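Local coordinates for protein HpuA (Kingella denitrificans ATCC 33394, PDB 5EC6) that binds haemoglobin as an outer-membrane lipoprotein receptor, probably as a step in acquiring haem iron, at residues 182-193 / 225-235. Residues are numbered along the deposited sequence; the frame is centred on the assembly and turned at random.
Sequences LRVKNDRAVTSS and IVGNSEFGDSI. With GOL (glycerol), chain C.
The loop joining strands 220-225 and 235-243 folds over a beta hairpin built from strands 174-185 and 188-191, which turns through a type I' turn at Lys185 to Arg188. Phe231 is wedged between Arg183 and Ser192. On one ring face lies Arg183 CD, 4.0 Å from the ring centroid of Phe231; Ser192 CA lies over the rim of the opposite face. The extended Arg183 chain carries its guanidinium beyond the ring centre. The group still lies nearly flat on the ring, planes 25° apart, as an off-centre cation-pi contact. Arg183 NH1 donates to Asp233 O at 2.8 Å, on an in-plane lone pair. NE bonds to Leu296 O and NH2 to Ser253 OG, and Ile235 packs against NH2.

Asn228 ties the loop to itself and to the end of strand 188-191 and the residues just after it. Its ND2 gives a nearly straight bond (173°) to Thr191 O at 2.9 Å and a second to Ser193 OG at 3.0 Å, both close to the amide plane. OD1 accepts from Glu230 N (an Asx turn) and Phe231 N, which together make an Asx motif. Ser193 N donates a hydrogen bond to Val226 O at 3.0 Å. Further along, Lys185, bent at chi3 (73°), brings NZ to Glu230 O at 2.7 Å, while the Val190 methyls pack against Glu230 O, CG2 at 3.5 Å.

With both amide ends of Asn228 engaged, its flip is fixed, and the bonds and stack restrain the Arg183 guanidinium's rotation.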
# COMPACT_ATOMS: atom_id res chain seq x y z
N LEU A 182 2.75 -0.21 8.70
CA LEU A 182 3.01 1.16 9.15
C LEU A 182 2.06 1.49 10.30
O LEU A 182 0.84 1.30 10.22
CB LEU A 182 2.81 2.14 8.01
CG LEU A 182 2.72 3.62 8.42
CD1 LEU A 182 4.14 4.03 8.66
CD2 LEU A 182 2.06 4.49 7.35
N ARG A 183 2.64 2.04 11.38
CA ARG A 183 1.88 2.63 12.45
C ARG A 183 2.43 4.07 12.68
O ARG A 183 3.45 4.47 12.10
CB ARG A 183 2.00 1.80 13.74
CG ARG A 183 1.38 0.35 13.70
CD ARG A 183 1.63 -0.35 15.01
NE ARG A 183 0.69 -1.43 15.38
CZ ARG A 183 1.02 -2.54 16.03
NH1 ARG A 183 2.31 -2.85 16.37
NH2 ARG A 183 0.07 -3.44 16.23
N VAL A 184 1.70 4.85 13.48
CA VAL A 184 2.19 6.16 13.93
C VAL A 184 2.34 6.10 15.45
O VAL A 184 1.39 5.78 16.16
CB VAL A 184 1.26 7.30 13.51
CG1 VAL A 184 1.83 8.61 14.08
CG2 VAL A 184 1.15 7.38 12.01
N LYS A 185 3.55 6.35 15.91
CA LYS A 185 3.82 6.42 17.35
C LYS A 185 4.54 7.72 17.63
O LYS A 185 5.59 7.99 17.04
CB LYS A 185 4.74 5.29 17.78
CG LYS A 185 5.35 5.52 19.17
CD LYS A 185 6.00 4.26 19.73
CE LYS A 185 7.30 3.96 19.01
NZ LYS A 185 7.79 2.66 19.52
N ASN A 186 3.98 8.55 18.52
CA ASN A 186 4.72 9.74 18.97
C ASN A 186 5.27 10.56 17.84
O ASN A 186 6.50 10.74 17.73
CB ASN A 186 5.90 9.33 19.84
CG ASN A 186 5.49 9.02 21.25
OD1 ASN A 186 5.88 7.99 21.80
ND2 ASN A 186 4.70 9.92 21.85
N ASP A 187 4.38 11.05 17.00
CA ASP A 187 4.72 11.94 15.90
C ASP A 187 5.60 11.34 14.77
O ASP A 187 5.86 12.02 13.75
CB ASP A 187 5.32 13.27 16.44
CG ASP A 187 4.26 14.33 16.68
OD1 ASP A 187 3.05 14.00 16.67
OD2 ASP A 187 4.64 15.51 16.89
N ARG A 188 5.97 10.06 14.90
CA ARG A 188 6.77 9.41 13.87
C ARG A 188 6.01 8.24 13.26
O ARG A 188 5.19 7.59 13.90
CB ARG A 188 8.09 8.93 14.42
CG ARG A 188 9.01 10.16 14.50
CD ARG A 188 10.27 9.82 15.19
NE ARG A 188 11.24 9.21 14.30
CZ ARG A 188 11.99 9.82 13.39
NH1 ARG A 188 11.90 11.15 13.13
NH2 ARG A 188 12.85 9.07 12.73
N ALA A 189 6.33 8.01 12.03
CA ALA A 189 5.95 6.77 11.39
C ALA A 189 6.89 5.65 11.77
O ALA A 189 8.12 5.80 11.75
CB ALA A 189 5.98 6.97 9.88
N VAL A 190 6.33 4.49 12.09
CA VAL A 190 7.12 3.35 12.46
C VAL A 190 6.72 2.17 11.56
O VAL A 190 5.55 2.02 11.21
CB VAL A 190 6.99 3.00 13.95
CG1 VAL A 190 7.63 4.10 14.79
CG2 VAL A 190 5.56 2.80 14.42
N THR A 191 7.72 1.42 11.16
CA THR A 191 7.55 0.36 10.15
C THR A 191 8.00 -0.99 10.63
O THR A 191 8.89 -1.15 11.50
CB THR A 191 8.19 0.75 8.82
OG1 THR A 191 9.56 1.20 9.03
CG2 THR A 191 7.39 1.83 8.14
N SER A 192 7.37 -2.02 10.05
CA SER A 192 7.72 -3.40 10.34
C SER A 192 9.12 -3.76 9.84
O SER A 192 9.65 -3.13 8.93
CB SER A 192 6.68 -4.33 9.71
OG SER A 192 6.59 -4.12 8.32
N SER A 193 9.73 -4.78 10.46
CA SER A 193 11.14 -5.08 10.19
C SER A 193 11.34 -5.55 8.79
O SER A 193 10.61 -6.44 8.28
CB SER A 193 11.68 -6.12 11.16
OG SER A 193 11.60 -5.63 12.48
N ILE A 225 2.80 -9.55 10.21
CA ILE A 225 3.55 -8.33 10.05
C ILE A 225 4.51 -8.23 11.26
O ILE A 225 4.05 -8.11 12.40
CB ILE A 225 2.64 -7.13 9.95
CG1 ILE A 225 1.77 -7.22 8.69
CG2 ILE A 225 3.47 -5.83 9.86
CD1 ILE A 225 0.69 -6.20 8.62
N VAL A 226 5.80 -8.30 10.97
CA VAL A 226 6.85 -8.47 12.01
C VAL A 226 7.22 -7.14 12.67
O VAL A 226 7.63 -6.20 12.01
CB VAL A 226 8.07 -9.12 11.35
CG1 VAL A 226 9.19 -9.32 12.39
CG2 VAL A 226 7.69 -10.45 10.77
N GLY A 227 7.10 -7.10 13.99
CA GLY A 227 7.39 -5.95 14.79
C GLY A 227 8.85 -5.80 15.20
O GLY A 227 9.71 -6.60 14.83
N ASN A 228 9.06 -4.71 15.95
CA ASN A 228 10.40 -4.35 16.47
C ASN A 228 10.19 -3.29 17.53
O ASN A 228 9.06 -2.98 17.92
CB ASN A 228 11.28 -3.87 15.33
CG ASN A 228 10.62 -2.75 14.52
OD1 ASN A 228 10.39 -1.69 15.05
ND2 ASN A 228 10.23 -3.04 13.24
N SER A 229 11.29 -2.76 18.10
CA SER A 229 11.18 -1.81 19.19
C SER A 229 10.46 -0.53 18.83
O SER A 229 9.93 0.09 19.70
CB SER A 229 12.59 -1.42 19.68
OG SER A 229 13.32 -0.78 18.64
N GLU A 230 10.41 -0.16 17.54
CA GLU A 230 9.71 1.04 17.11
C GLU A 230 8.24 0.76 16.74
O GLU A 230 7.29 1.43 17.18
CB GLU A 230 10.43 1.66 15.91
CG GLU A 230 11.89 2.09 16.16
CD GLU A 230 11.99 2.97 17.38
OE1 GLU A 230 11.27 3.98 17.44
OE2 GLU A 230 12.73 2.58 18.32
N PHE A 231 8.08 -0.23 15.88
CA PHE A 231 6.75 -0.62 15.41
C PHE A 231 5.87 -1.16 16.53
O PHE A 231 4.65 -1.00 16.48
CB PHE A 231 6.91 -1.67 14.33
CG PHE A 231 5.60 -2.06 13.66
CD1 PHE A 231 5.04 -1.28 12.64
CD2 PHE A 231 4.94 -3.20 14.05
CE1 PHE A 231 3.86 -1.67 12.00
CE2 PHE A 231 3.74 -3.57 13.43
CZ PHE A 231 3.22 -2.81 12.41
N GLY A 232 6.46 -1.84 17.50
CA GLY A 232 5.71 -2.52 18.54
C GLY A 232 5.51 -3.96 18.17
O GLY A 232 6.30 -4.51 17.41
N ASP A 233 4.49 -4.55 18.78
CA ASP A 233 4.26 -5.98 18.68
C ASP A 233 3.92 -6.31 17.21
O ASP A 233 3.27 -5.52 16.49
CB ASP A 233 3.16 -6.44 19.57
CG ASP A 233 3.51 -6.26 21.06
OD1 ASP A 233 4.72 -6.42 21.41
OD2 ASP A 233 2.59 -6.01 21.85
N SER A 234 4.34 -7.48 16.81
CA SER A 234 3.91 -8.04 15.51
C SER A 234 2.38 -8.08 15.43
O SER A 234 1.68 -8.18 16.43
CB SER A 234 4.47 -9.43 15.30
OG SER A 234 5.90 -9.41 15.26
N ILE A 235 1.86 -8.08 14.19
CA ILE A 235 0.42 -8.23 13.96
C ILE A 235 0.23 -9.56 13.23
O ILE A 235 0.71 -9.75 12.11
CB ILE A 235 -0.15 -7.09 13.09
CG1 ILE A 235 -0.00 -5.74 13.79
CG2 ILE A 235 -1.60 -7.37 12.74
CD1 ILE A 235 -0.32 -4.53 12.90
C1 GOL C . 2.92 0.11 18.05
O1 GOL C . 1.60 -0.10 18.52
C2 GOL C . 3.36 1.56 18.20
O2 GOL C . 4.76 1.62 17.96
C3 GOL C . 2.65 2.44 17.19
O3 GOL C . 2.08 3.60 17.77
O HOH W 1 12.34 -7.86 13.96